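Local coordinates for protein cysteine synthase 3 (Entamoeba histolytica, PDB 6KR5) that catalyses the pyridoxal-phosphate-dependent synthesis of L-cysteine from O-acetyl-L-serine and sulfide, as an O-acetylserine sulfhydrylase, at residues H30-H35 / A266-K271; I44-E49 / D273-G278; C50-P53 / D59-G62; A219-A222 / P228-P231; H232-I237 / S281-L286. One frame throughout, in Å; residues are numbered along the deposited sequence.

Contact 1 of 5, residues H30-H35 / A266-K271; sequences HGVTDH and ARAVVK
One methyl group carries most of this contact: CG1 of Val32 makes the closest approaches of its loop to the helical segment 266-271. It rests on the helix backbone as much as on side chains, for Val32 CG1 stands 3.8 Å from Ala268 O and 4.0 Å from Val269 CA. Two apolar neighbours flank it, Ala268 CB and Val269 CG2, each 4.2 Å from Val32 CG1. The torsion explains the aim: chi1 of -64° sets CG1 opposite the carbonyl carbon, while Val269 offers the branch that lies beside its own backbone N. Val32 follows Gly31 in a type I beta turn running from Gly31 to Asp34. That turn belongs to the connection between strands 26-28 and 43-48, at the antiparallel margin of the six-stranded sheet of this fold type II PLP enzyme, and it is tied to Asp273, which follows the segment 266-271. The carboxylate of Asp273 accepts three backbone N-H groups, those of His30 and Gly31 on OD1 and that of Val32 on OD2. Leu289 of helix 279-292 also packs on Val32. On the helix, Val270 points away from the turn and meets Phe123 of the second subunit.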
loop_
_atom_site.group_PDB
_atom_site.type_symbol
_atom_site.label_atom_id
_atom_site.label_comp_id
_atom_site.label_asym_id
_atom_site.label_seq_id
_atom_site.Cartn_x
_atom_site.Cartn_y
_atom_site.Cartn_z
ATOM N N HIS B 30 4.815 -18.410 7.897
ATOM C CA HIS B 30 5.627 -19.628 7.850
ATOM C C HIS B 30 7.010 -19.395 8.436
ATOM O O HIS B 30 7.522 -20.228 9.190
ATOM C CB HIS B 30 5.773 -20.141 6.414
ATOM C CG HIS B 30 4.484 -20.573 5.794
ATOM N ND1 HIS B 30 3.812 -21.710 6.185
ATOM C CD2 HIS B 30 3.748 -20.021 4.800
ATOM C CE1 HIS B 30 2.706 -21.831 5.470
ATOM N NE2 HIS B 30 2.648 -20.823 4.618
ATOM N N GLY B 31 7.634 -18.279 8.067
ATOM C CA GLY B 31 9.001 -18.038 8.489
ATOM C C GLY B 31 9.120 -17.853 9.985
ATOM O O GLY B 31 9.955 -18.483 10.638
ATOM N N VAL B 32 8.271 -16.993 10.557
ATOM C CA VAL B 32 8.351 -16.720 11.991
ATOM C C VAL B 32 7.584 -17.727 12.833
ATOM O O VAL B 32 7.670 -17.666 14.064
ATOM C CB VAL B 32 7.866 -15.294 12.333
ATOM C CG1 VAL B 32 8.784 -14.263 11.697
ATOM C CG2 VAL B 32 6.398 -15.079 11.934
ATOM N N THR B 33 6.854 -18.663 12.216
ATOM C CA THR B 33 6.209 -19.744 12.956
ATOM C C THR B 33 7.095 -20.975 13.061
ATOM O O THR B 33 6.706 -21.945 13.723
ATOM C CB THR B 33 4.877 -20.140 12.305
ATOM O OG1 THR B 33 5.126 -20.702 11.010
ATOM C CG2 THR B 33 3.952 -18.929 12.187
ATOM N N ASP B 34 8.271 -20.939 12.428
ATOM C CA ASP B 34 9.255 -22.022 12.412
ATOM C C ASP B 34 10.029 -21.972 13.728
ATOM O O ASP B 34 11.148 -21.459 13.817
ATOM C CB ASP B 34 10.160 -21.862 11.194
ATOM C CG ASP B 34 11.255 -22.911 11.109
ATOM O OD1 ASP B 34 11.108 -24.016 11.676
ATOM O OD2 ASP B 34 12.275 -22.603 10.457
ATOM N N HIS B 35 9.404 -22.509 14.776
ATOM C CA HIS B 35 9.970 -22.492 16.116
ATOM C C HIS B 35 9.422 -23.677 16.894
ATOM O O HIS B 35 8.235 -23.996 16.758
ATOM C CB HIS B 35 9.646 -21.192 16.862
ATOM C CG HIS B 35 10.462 -20.993 18.100
ATOM N ND1 HIS B 35 9.996 -21.307 19.358
ATOM C CD2 HIS B 35 11.721 -20.528 18.270
ATOM C CE1 HIS B 35 10.931 -21.030 20.251
ATOM N NE2 HIS B 35 11.987 -20.556 19.617
ATOM N N ALA B 266 8.428 -7.031 14.200
ATOM C CA ALA B 266 8.127 -6.476 12.882
ATOM C C ALA B 266 9.295 -6.663 11.928
ATOM O O ALA B 266 9.098 -6.997 10.756
ATOM C CB ALA B 266 7.769 -4.997 13.007
ATOM N N ARG B 267 10.519 -6.456 12.415
ATOM C CA ARG B 267 11.691 -6.669 11.571
ATOM C C ARG B 267 11.822 -8.126 11.164
ATOM O O ARG B 267 12.238 -8.428 10.039
ATOM C CB ARG B 267 12.957 -6.215 12.292
ATOM C CG ARG B 267 13.075 -4.706 12.401
ATOM C CD ARG B 267 14.454 -4.293 12.888
ATOM N NE ARG B 267 14.673 -4.609 14.300
ATOM C CZ ARG B 267 14.358 -3.804 15.310
ATOM N NH1 ARG B 267 13.800 -2.621 15.075
ATOM N NH2 ARG B 267 14.618 -4.179 16.553
ATOM N N ALA B 268 11.497 -9.048 12.072
ATOM C CA ALA B 268 11.613 -10.470 11.749
ATOM C C ALA B 268 10.572 -10.895 10.720
ATOM O O ALA B 268 10.857 -11.715 9.840
ATOM C CB ALA B 268 11.482 -11.305 13.021
ATOM N N VAL B 269 9.363 -10.341 10.809
ATOM C CA VAL B 269 8.302 -10.712 9.879
ATOM C C VAL B 269 8.666 -10.299 8.458
ATOM O O VAL B 269 8.467 -11.064 7.508
ATOM C CB VAL B 269 6.975 -10.087 10.341
ATOM C CG1 VAL B 269 5.897 -10.263 9.281
ATOM C CG2 VAL B 269 6.557 -10.738 11.647
ATOM N N VAL B 270 9.210 -9.093 8.277
ATOM C CA VAL B 270 9.547 -8.702 6.914
ATOM C C VAL B 270 10.749 -9.505 6.411
ATOM O O VAL B 270 10.777 -9.913 5.243
ATOM C CB VAL B 270 9.736 -7.170 6.802
ATOM C CG1 VAL B 270 10.854 -6.684 7.664
ATOM C CG2 VAL B 270 9.944 -6.744 5.337
ATOM N N LYS B 271 11.713 -9.824 7.278
ATOM C CA LYS B 271 12.892 -10.549 6.808
ATOM C C LYS B 271 12.575 -12.004 6.485
ATOM O O LYS B 271 13.104 -12.555 5.508
ATOM C CB LYS B 271 14.012 -10.483 7.843
ATOM C CG LYS B 271 15.347 -11.018 7.314
ATOM C CD LYS B 271 16.471 -10.808 8.322
ATOM C CE LYS B 271 17.761 -11.439 7.826
ATOM N NZ LYS B 271 18.876 -11.314 8.805
#

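Contact 2 of 5, residues I44-E49 / D273-G278; sequences ILVKLE and DGIMCG
Ile275 faces strand residues Val46 and Leu48 and gives each of them one methyl. At the branch point nothing of the strand is close, since Ile275 CB lies 5.3 Å from Leu48 CD2. The first branch, Ile275 CG2, comes within 4.2 Å of Leu48 CD2, and these two side chains cross at about a right angle. Along the other branch, Ile275 CG1 is a spacer, 5.4 Å from Val46 CG2. Its chi2 of 165° keeps the chain extended, which carries the terminal Ile275 CD1 to 4.0 Å from Val46 CG2, where the two residues meet tip to tip. No hydrogen bond crosses the gap, and all three residues are buried, so the evidence is for purely apolar packing. Ile17 of the second subunit touches both Ile275 and Leu48. Strand 43-48 lies between strands 26-28 and 301-306 in the mixed sheet, and Ile275 belongs to the short connection from helix 259-273 to helix 279-292.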
loop_
_atom_site.group_PDB
_atom_site.type_symbol
_atom_site.label_atom_id
_atom_site.label_comp_id
_atom_site.label_asym_id
_atom_site.label_seq_id
_atom_site.Cartn_x
_atom_site.Cartn_y
_atom_site.Cartn_z
ATOM N N ILE B 44 -1.346 -20.051 11.752
ATOM C CA ILE B 44 -1.258 -18.655 12.170
ATOM C C ILE B 44 -1.398 -17.800 10.921
ATOM O O ILE B 44 -0.530 -17.822 10.041
ATOM C CB ILE B 44 0.049 -18.347 12.915
ATOM C CG1 ILE B 44 0.192 -19.275 14.128
ATOM C CG2 ILE B 44 0.039 -16.902 13.395
ATOM C CD1 ILE B 44 1.017 -20.502 13.886
ATOM N N LEU B 45 -2.497 -17.052 10.838
ATOM C CA LEU B 45 -2.858 -16.299 9.646
ATOM C C LEU B 45 -2.870 -14.818 9.970
ATOM O O LEU B 45 -3.335 -14.425 11.046
ATOM C CB LEU B 45 -4.238 -16.710 9.126
ATOM C CG LEU B 45 -4.477 -18.211 9.000
ATOM C CD1 LEU B 45 -5.931 -18.438 8.563
ATOM C CD2 LEU B 45 -3.485 -18.822 8.015
ATOM N N VAL B 46 -2.387 -13.997 9.037
ATOM C CA VAL B 46 -2.346 -12.549 9.225
ATOM C C VAL B 46 -3.286 -11.883 8.230
ATOM O O VAL B 46 -3.274 -12.200 7.033
ATOM C CB VAL B 46 -0.911 -11.994 9.105
ATOM C CG1 VAL B 46 -0.104 -12.388 10.331
ATOM C CG2 VAL B 46 -0.215 -12.450 7.821
ATOM N N LYS B 47 -4.095 -10.948 8.724
ATOM C CA LYS B 47 -5.025 -10.198 7.888
ATOM C C LYS B 47 -4.400 -8.844 7.586
ATOM O O LYS B 47 -4.131 -8.066 8.504
ATOM C CB LYS B 47 -6.379 -10.025 8.573
ATOM C CG LYS B 47 -7.410 -9.392 7.641
ATOM C CD LYS B 47 -8.828 -9.639 8.085
ATOM C CE LYS B 47 -9.821 -9.013 7.108
ATOM N NZ LYS B 47 -9.858 -9.620 5.738
ATOM N N LEU B 48 -4.152 -8.576 6.302
ATOM C CA LEU B 48 -3.283 -7.469 5.895
ATOM C C LEU B 48 -4.120 -6.237 5.567
ATOM O O LEU B 48 -4.498 -6.006 4.412
ATOM C CB LEU B 48 -2.421 -7.895 4.717
ATOM C CG LEU B 48 -1.681 -9.189 5.012
ATOM C CD1 LEU B 48 -0.816 -9.538 3.820
ATOM C CD2 LEU B 48 -0.824 -9.023 6.224
ATOM N N GLU B 49 -4.357 -5.407 6.588
ATOM C CA GLU B 49 -5.118 -4.186 6.370
ATOM C C GLU B 49 -4.320 -3.155 5.587
ATOM O O GLU B 49 -4.877 -2.131 5.172
ATOM C CB GLU B 49 -5.605 -3.640 7.714
ATOM C CG GLU B 49 -6.628 -4.585 8.350
ATOM C CD GLU B 49 -7.887 -4.698 7.498
ATOM O OE1 GLU B 49 -8.478 -3.632 7.226
ATOM O OE2 GLU B 49 -8.281 -5.827 7.113
ATOM N N ASP B 273 9.213 -13.607 6.509
ATOM C CA ASP B 273 7.994 -13.865 5.756
ATOM C C ASP B 273 7.781 -12.886 4.617
ATOM O O ASP B 273 6.846 -13.074 3.831
ATOM C CB ASP B 273 6.768 -13.863 6.685
ATOM C CG ASP B 273 6.686 -15.127 7.497
ATOM O OD1 ASP B 273 6.096 -16.118 7.008
ATOM O OD2 ASP B 273 7.237 -15.125 8.608
ATOM N N GLY B 274 8.630 -11.871 4.479
ATOM C CA GLY B 274 8.463 -10.954 3.374
ATOM C C GLY B 274 7.247 -10.062 3.448
ATOM O O GLY B 274 6.804 -9.554 2.414
ATOM N N ILE B 275 6.701 -9.847 4.640
ATOM C CA ILE B 275 5.537 -8.996 4.850
ATOM C C ILE B 275 6.004 -7.783 5.640
ATOM O O ILE B 275 6.473 -7.922 6.772
ATOM C CB ILE B 275 4.426 -9.747 5.595
ATOM C CG1 ILE B 275 3.894 -10.898 4.743
ATOM C CG2 ILE B 275 3.323 -8.796 5.991
ATOM C CD1 ILE B 275 3.077 -11.892 5.535
ATOM N N MET B 276 5.898 -6.594 5.042
ATOM C CA MET B 276 6.402 -5.374 5.676
ATOM C C MET B 276 5.260 -4.716 6.431
ATOM O O MET B 276 4.569 -3.843 5.913
ATOM C CB MET B 276 7.008 -4.421 4.655
ATOM C CG MET B 276 7.744 -3.270 5.323
ATOM S SD MET B 276 8.553 -2.222 4.093
ATOM C CE MET B 276 9.498 -1.098 5.105
ATOM N N CYS B 277 5.071 -5.142 7.671
ATOM C CA CYS B 277 3.971 -4.679 8.506
ATOM C C CYS B 277 4.446 -3.619 9.496
ATOM O O CYS B 277 5.634 -3.490 9.786
ATOM C CB CYS B 277 3.380 -5.865 9.269
ATOM S SG CYS B 277 4.549 -6.704 10.418
ATOM N N GLY B 278 3.495 -2.866 10.036
ATOM C CA GLY B 278 3.801 -1.762 10.929
ATOM C C GLY B 278 4.137 -2.191 12.354
ATOM O O GLY B 278 4.257 -3.375 12.679
#

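Contact 3 of 5, residues C50-P53 / D59-G62; sequences CFNP and DRVG
Asp59 OD2 is pressed against the Pro53 ring and gripped from the surrounding chain by two donors, the backbone N of Met54 and the side-chain NE2 of Gln95. Pro53 CG lies 3.2 Å from Asp59 OD2 and Pro53 CD 3.3 Å from it, but Pro53 N has no hydrogen to give. Asn52 adds its aliphatic part: its CB is 3.3 Å from Asp59 OD2, and its amide is turned 44° from the carboxylate plane as the two side chains slide past each other in opposite directions. With chi1 of -77°, Asp59 sends its carboxylate back over the loop. The segment 50-53 leaves a 3-10 turn after strand 43-48, and Asp59 lies in the first turn of helix 58-72, where a negative charge is probably favoured by the helix dipole. In relatives a lysine at the start of this helix forms the Schiff base with PLP; here the cofactor is modelled as the aldehyde. Arg60 touches Asn52 more loosely, with Arg60 CG 4.3 Å from Asn52 OD1. The polar ends of both are held by other groups: Glu49 OE1 receives Asn52 ND2 and the salt bridge from Arg60 NE, Gly22 N donates to Asn52 OD1, and Glu175 pairs with Arg60 NH2.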
loop_
_atom_site.group_PDB
_atom_site.type_symbol
_atom_site.label_atom_id
_atom_site.label_comp_id
_atom_site.label_asym_id
_atom_site.label_seq_id
_atom_site.Cartn_x
_atom_site.Cartn_y
_atom_site.Cartn_z
ATOM N N CYS B 50 -3.038 -3.413 5.342
ATOM C CA CYS B 50 -2.274 -2.576 4.434
ATOM C C CYS B 50 -2.805 -2.630 3.006
ATOM O O CYS B 50 -2.446 -1.769 2.190
ATOM C CB CYS B 50 -0.819 -3.016 4.467
ATOM S SG CYS B 50 0.234 -2.031 3.432
ATOM N N PHE B 51 -3.651 -3.611 2.682
ATOM C CA PHE B 51 -4.196 -3.710 1.334
ATOM C C PHE B 51 -5.345 -2.741 1.077
ATOM O O PHE B 51 -5.807 -2.648 -0.065
ATOM C CB PHE B 51 -4.635 -5.147 1.046
ATOM C CG PHE B 51 -3.523 -6.017 0.532
ATOM C CD1 PHE B 51 -2.540 -6.462 1.384
ATOM C CD2 PHE B 51 -3.478 -6.391 -0.797
ATOM C CE1 PHE B 51 -1.512 -7.269 0.910
ATOM C CE2 PHE B 51 -2.451 -7.189 -1.268
ATOM C CZ PHE B 51 -1.481 -7.628 -0.409
ATOM N N ASN B 52 -5.823 -2.018 2.091
ATOM C CA ASN B 52 -6.768 -0.940 1.834
ATOM C C ASN B 52 -6.116 0.132 0.957
ATOM O O ASN B 52 -4.884 0.255 0.922
ATOM C CB ASN B 52 -7.242 -0.351 3.158
ATOM C CG ASN B 52 -8.255 -1.244 3.850
ATOM O OD1 ASN B 52 -9.376 -1.406 3.370
ATOM N ND2 ASN B 52 -7.859 -1.849 4.966
ATOM N N PRO B 53 -6.915 0.912 0.216
ATOM C CA PRO B 53 -6.318 1.883 -0.727
ATOM C C PRO B 53 -5.356 2.875 -0.091
ATOM O O PRO B 53 -4.351 3.237 -0.726
ATOM C CB PRO B 53 -7.543 2.592 -1.330
ATOM C CG PRO B 53 -8.714 2.214 -0.437
ATOM C CD PRO B 53 -8.381 0.850 0.091
ATOM N N ASP B 59 -8.964 3.068 6.859
ATOM C CA ASP B 59 -9.794 3.274 5.673
ATOM C C ASP B 59 -11.227 2.845 5.950
ATOM O O ASP B 59 -12.185 3.518 5.546
ATOM C CB ASP B 59 -9.262 2.467 4.486
ATOM C CG ASP B 59 -8.043 3.077 3.832
ATOM O OD1 ASP B 59 -7.237 3.732 4.516
ATOM O OD2 ASP B 59 -7.893 2.866 2.607
ATOM N N ARG B 60 -11.389 1.705 6.631
ATOM C CA ARG B 60 -12.727 1.212 6.930
ATOM C C ARG B 60 -13.444 2.137 7.891
ATOM O O ARG B 60 -14.653 2.377 7.750
ATOM C CB ARG B 60 -12.656 -0.177 7.553
ATOM C CG ARG B 60 -11.986 -1.251 6.721
ATOM C CD ARG B 60 -11.984 -2.517 7.554
ATOM N NE ARG B 60 -11.217 -3.615 6.985
ATOM C CZ ARG B 60 -11.731 -4.610 6.272
ATOM N NH1 ARG B 60 -13.027 -4.648 5.977
ATOM N NH2 ARG B 60 -10.943 -5.588 5.858
ATOM N N VAL B 61 -12.704 2.644 8.876
ATOM C CA VAL B 61 -13.274 3.430 9.963
ATOM C C VAL B 61 -13.682 4.805 9.460
ATOM O O VAL B 61 -14.798 5.270 9.719
ATOM C CB VAL B 61 -12.268 3.533 11.122
ATOM C CG1 VAL B 61 -12.768 4.516 12.193
ATOM C CG2 VAL B 61 -11.969 2.140 11.703
ATOM N N GLY B 62 -12.777 5.486 8.755
ATOM C CA GLY B 62 -13.119 6.799 8.230
ATOM C C GLY B 62 -14.272 6.726 7.254
ATOM O O GLY B 62 -15.175 7.575 7.270
#

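Contact 4 of 5, residues A219-A222 / P228-P231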
loop_
_atom_site.group_PDB
_atom_site.type_symbol
_atom_site.label_atom_id
_atom_site.label_comp_id
_atom_site.label_asym_id
_atom_site.label_seq_id
_atom_site.Cartn_x
_atom_site.Cartn_y
_atom_site.Cartn_z
ATOM N N ALA B 219 3.225 -3.136 26.873
ATOM C CA ALA B 219 3.563 -3.449 28.257
ATOM C C ALA B 219 3.813 -2.187 29.067
ATOM O O ALA B 219 3.559 -2.164 30.278
ATOM C CB ALA B 219 4.788 -4.360 28.311
ATOM N N GLU B 220 4.288 -1.127 28.415
ATOM C CA GLU B 220 4.625 0.128 29.076
ATOM C C GLU B 220 3.417 1.028 29.327
ATOM O O GLU B 220 3.554 2.050 30.013
ATOM C CB GLU B 220 5.683 0.859 28.237
ATOM C CG GLU B 220 7.013 0.092 28.091
ATOM C CD GLU B 220 7.035 -0.943 26.957
ATOM O OE1 GLU B 220 6.168 -0.875 26.061
ATOM O OE2 GLU B 220 7.927 -1.830 26.981
ATOM N N SER B 221 2.240 0.678 28.816
ATOM C CA SER B 221 1.022 1.469 29.033
ATOM C C SER B 221 -0.179 0.527 29.024
ATOM O O SER B 221 -1.092 0.634 28.208
ATOM C CB SER B 221 0.878 2.573 27.993
ATOM O OG SER B 221 -0.034 3.574 28.432
ATOM N N ALA B 222 -0.180 -0.417 29.959
ATOM C CA ALA B 222 -1.105 -1.543 29.905
ATOM C C ALA B 222 -2.381 -1.209 30.683
ATOM O O ALA B 222 -2.721 -1.824 31.698
ATOM C CB ALA B 222 -0.424 -2.801 30.427
ATOM N N PRO B 228 -1.096 1.842 35.165
ATOM C CA PRO B 228 -1.145 3.255 34.780
ATOM C C PRO B 228 -0.706 3.471 33.339
ATOM O O PRO B 228 0.074 2.701 32.776
ATOM C CB PRO B 228 -0.163 3.925 35.750
ATOM C CG PRO B 228 0.012 2.959 36.861
ATOM C CD PRO B 228 -0.143 1.604 36.263
ATOM N N LYS B 229 -1.219 4.548 32.754
ATOM C CA LYS B 229 -0.698 5.043 31.490
ATOM C C LYS B 229 0.798 5.307 31.625
ATOM O O LYS B 229 1.280 5.714 32.685
ATOM C CB LYS B 229 -1.443 6.320 31.083
ATOM C CG LYS B 229 -0.851 7.071 29.890
ATOM C CD LYS B 229 -1.642 8.338 29.603
ATOM C CE LYS B 229 -1.026 9.117 28.460
ATOM N NZ LYS B 229 -1.872 10.258 28.020
ATOM N N GLY B 230 1.541 5.042 30.558
ATOM C CA GLY B 230 2.937 5.393 30.507
ATOM C C GLY B 230 3.374 5.579 29.073
ATOM O O GLY B 230 2.652 5.240 28.131
ATOM N N PRO B 231 4.565 6.131 28.879
ATOM C CA PRO B 231 5.067 6.331 27.518
ATOM C C PRO B 231 5.485 5.011 26.901
ATOM O O PRO B 231 5.955 4.105 27.586
ATOM C CB PRO B 231 6.267 7.259 27.721
ATOM C CG PRO B 231 6.759 6.912 29.092
ATOM C CD PRO B 231 5.512 6.610 29.902
HETATM O O HOH W 1 5.787 3.614 30.379
#
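Ser221 directs its hydroxyl across to Gly230, while Glu220 and Lys229, the residues just before them, lead their charged ends away from the contact. Chi1 of -162° places Ser221 OG opposite its own backbone N and beside the carbonyl carbon, where it meets the other segment's main chain. There Gly230 N donates to Ser221 OG over 3.0 Å, and the N-H...O angle of 168° makes this nearly straight bond a direct polar link between the segments. Lys229 runs extended away from it; only the root of the chain comes near, with Lys229 CG 3.9 Å from Ser221 OG. Glu220 behaves differently. Its CB is 3.3 Å from Pro231 O, but the chain then bends, chi2 85°, and takes the carboxylate off to Thr259, whose OG1 is hydrogen-bonded to Glu220 OE1. Backbone packing closes the middle, where Gly230 CA, bearing no side chain, approaches Glu220 O to 3.4 Å. A water donates to both Glu220 O and Pro231 O, at 2.8 Å from each of these oxygens, and so adds a solvent-mediated bridge. The serine bond and the water bridge, with no strand ladder, thus close the neck of the irregular loop that follows parallel strand 212-218 at its C-terminal end, the end at which active-site loops of alpha/beta folds such as this one emerge.

Contact 5 of 5, residues H232-I237 / S281-L286. With PLP (pyridoxal-5'-phosphate), chain D.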
loop_
_atom_site.group_PDB
_atom_site.type_symbol
_atom_site.label_atom_id
_atom_site.label_comp_id
_atom_site.label_asym_id
_atom_site.label_seq_id
_atom_site.Cartn_x
_atom_site.Cartn_y
_atom_site.Cartn_z
ATOM N N HIS B 232 5.284 4.907 25.588
ATOM C CA HIS B 232 5.625 3.693 24.852
ATOM C C HIS B 232 5.846 4.078 23.396
ATOM O O HIS B 232 5.530 5.193 22.976
ATOM C CB HIS B 232 4.515 2.644 24.973
ATOM C CG HIS B 232 3.288 3.007 24.201
ATOM N ND1 HIS B 232 3.120 2.704 22.865
ATOM C CD2 HIS B 232 2.183 3.698 24.572
ATOM C CE1 HIS B 232 1.957 3.173 22.453
ATOM N NE2 HIS B 232 1.364 3.772 23.474
ATOM N N GLY B 233 6.373 3.130 22.613
ATOM C CA GLY B 233 6.647 3.439 21.225
ATOM C C GLY B 233 5.924 2.615 20.180
ATOM O O GLY B 233 6.357 2.580 19.023
ATOM N N ILE B 234 4.831 1.943 20.537
ATOM C CA ILE B 234 4.079 1.160 19.550
ATOM C C ILE B 234 3.026 2.080 18.940
ATOM O O ILE B 234 1.890 2.174 19.414
ATOM C CB ILE B 234 3.462 -0.094 20.145
ATOM C CG1 ILE B 234 4.476 -0.828 21.025
ATOM C CG2 ILE B 234 2.992 -0.994 18.995
ATOM C CD1 ILE B 234 3.912 -2.061 21.670
ATOM N N GLN B 235 3.408 2.758 17.868
ATOM C CA GLN B 235 2.513 3.722 17.259
ATOM C C GLN B 235 1.226 3.056 16.803
ATOM O O GLN B 235 1.236 1.945 16.268
ATOM C CB GLN B 235 3.205 4.410 16.090
ATOM C CG GLN B 235 4.364 5.270 16.558
ATOM C CD GLN B 235 5.032 6.007 15.426
ATOM O OE1 GLN B 235 4.390 6.380 14.446
ATOM N NE2 GLN B 235 6.335 6.224 15.558
ATOM N N GLY B 236 0.115 3.747 17.036
ATOM C CA GLY B 236 -1.199 3.290 16.642
ATOM C C GLY B 236 -2.010 2.671 17.760
ATOM O O GLY B 236 -3.236 2.593 17.648
ATOM N N ILE B 237 -1.366 2.242 18.837
ATOM C CA ILE B 237 -2.063 1.631 19.947
ATOM C C ILE B 237 -1.638 2.323 21.236
ATOM O O ILE B 237 -0.922 3.326 21.223
ATOM C CB ILE B 237 -1.828 0.106 20.015
ATOM C CG1 ILE B 237 -0.357 -0.233 20.281
ATOM C CG2 ILE B 237 -2.324 -0.537 18.723
ATOM C CD1 ILE B 237 -0.137 -1.716 20.601
ATOM N N SER B 281 1.478 -4.110 14.217
ATOM C CA SER B 281 1.429 -5.443 13.627
ATOM C C SER B 281 2.480 -6.355 14.246
ATOM O O SER B 281 2.225 -7.543 14.477
ATOM C CB SER B 281 1.644 -5.339 12.122
ATOM O OG SER B 281 0.568 -4.678 11.481
ATOM N N GLY B 282 3.672 -5.815 14.502
ATOM C CA GLY B 282 4.676 -6.573 15.228
ATOM C C GLY B 282 4.198 -6.979 16.608
ATOM O O GLY B 282 4.424 -8.113 17.048
ATOM N N ALA B 283 3.512 -6.062 17.306
ATOM C CA ALA B 283 2.975 -6.388 18.623
ATOM C C ALA B 283 1.932 -7.483 18.513
ATOM O O ALA B 283 1.975 -8.474 19.250
ATOM C CB ALA B 283 2.392 -5.141 19.285
ATOM N N ALA B 284 0.988 -7.322 17.578
ATOM C CA ALA B 284 -0.054 -8.322 17.393
ATOM C C ALA B 284 0.534 -9.674 17.015
ATOM O O ALA B 284 0.116 -10.704 17.552
ATOM C CB ALA B 284 -1.056 -7.860 16.335
ATOM N N ILE B 285 1.510 -9.694 16.098
ATOM C CA ILE B 285 2.074 -10.973 15.667
ATOM C C ILE B 285 2.774 -11.662 16.829
ATOM O O ILE B 285 2.598 -12.866 17.042
ATOM C CB ILE B 285 3.014 -10.783 14.463
ATOM C CG1 ILE B 285 2.171 -10.524 13.216
ATOM C CG2 ILE B 285 3.887 -12.040 14.254
ATOM C CD1 ILE B 285 2.946 -10.103 11.983
ATOM N N LEU B 286 3.547 -10.913 17.622
ATOM C CA LEU B 286 4.230 -11.554 18.747
ATOM C C LEU B 286 3.226 -12.121 19.745
ATOM O O LEU B 286 3.390 -13.250 20.223
ATOM C CB LEU B 286 5.181 -10.571 19.427
ATOM C CG LEU B 286 5.912 -11.129 20.650
ATOM C CD1 LEU B 286 6.646 -12.414 20.295
ATOM C CD2 LEU B 286 6.878 -10.100 21.185
HETATM N N1 PLP D . -2.435 0.034 14.659
HETATM C C2 PLP D . -2.584 1.072 13.780
HETATM C C2A PLP D . -1.425 1.434 12.905
HETATM C C3 PLP D . -3.786 1.753 13.715
HETATM O O3 PLP D . -3.910 2.790 12.834
HETATM C C4 PLP D . -4.841 1.380 14.537
HETATM C C4A PLP D . -6.106 2.159 14.561
HETATM O O4A PLP D . -6.231 3.163 13.848
HETATM C C5 PLP D . -4.678 0.317 15.424
HETATM C C6 PLP D . -3.470 -0.340 15.477
HETATM C C5A PLP D . -5.766 -0.114 16.383
HETATM O O4P PLP D . -6.986 -0.442 15.778
HETATM P P PLP D . -8.312 -0.067 16.594
HETATM O O1P PLP D . -8.161 -0.611 18.003
HETATM O O2P PLP D . -8.413 1.432 16.622
HETATM O O3P PLP D . -9.447 -0.697 15.870
#
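Ala283 CB, on helix 279-292 and pointing toward the loop, meets Ile234 and Ile237 of a cofactor-covering segment of this fold type II PLP enzyme. The packing between protein segments is light: Ala283 CB is 4.2 Å from Ile234 CD1 and 4.5 Å from Ile237 CD1, and together the segments bury 81 Å². The close approaches are to the cofactor. Gly236 O stands over the pyridine ring, 3.5 Å from PLP C5, and on that same side of the ring Ile237 CG2 comes within 3.4 Å of PLP C6. Chi1 of 64° in Ile237 makes this possible, directing CG2 to the ring while CG1 carries CD1 toward the helix. A type II beta turn from Ile234 to Ile237 presents these groups, with Gly236 at its third position and a positive phi. The loop is more open to solvent at Gly236, and partly so at His232, Gly233 and Gln235, whereas the touching isoleucines and the alanine are buried. Behind the turn, Gly238 O is bonded to His232 NE2, leaving the other ring nitrogen as an acceptor: Ile234 N donates to His232 ND1 over 3.0 Å, bent to 147° and lying 13° out of the imidazole plane.

Contacts 1, 2 and 5 form a continuous block around helices 259-273 and 279-292. Contacts 1 and 2 have centres 10 Å apart and are joined by Asp273 of contact 2, which binds backbone N-H groups of contact 1, while Ile285 of contact 5 reaches both others: Ile285 CD1 lies 3.7 Å from Val269 CG2, and Ile285 CG1 is 4.1 Å from Val46 CG1. Contact 3 joins contact 2 where Arg60 NE comes to 2.7 Å from Glu49 OE1. Contact 4 runs directly into contact 5, where Ser221 CB touches His232 CD2 at 3.8 Å. PLP meets contact 5 itself; the side chains of Arg60 in contact 3 and Ser221 in contact 4 are about 9 and 14 Å from it.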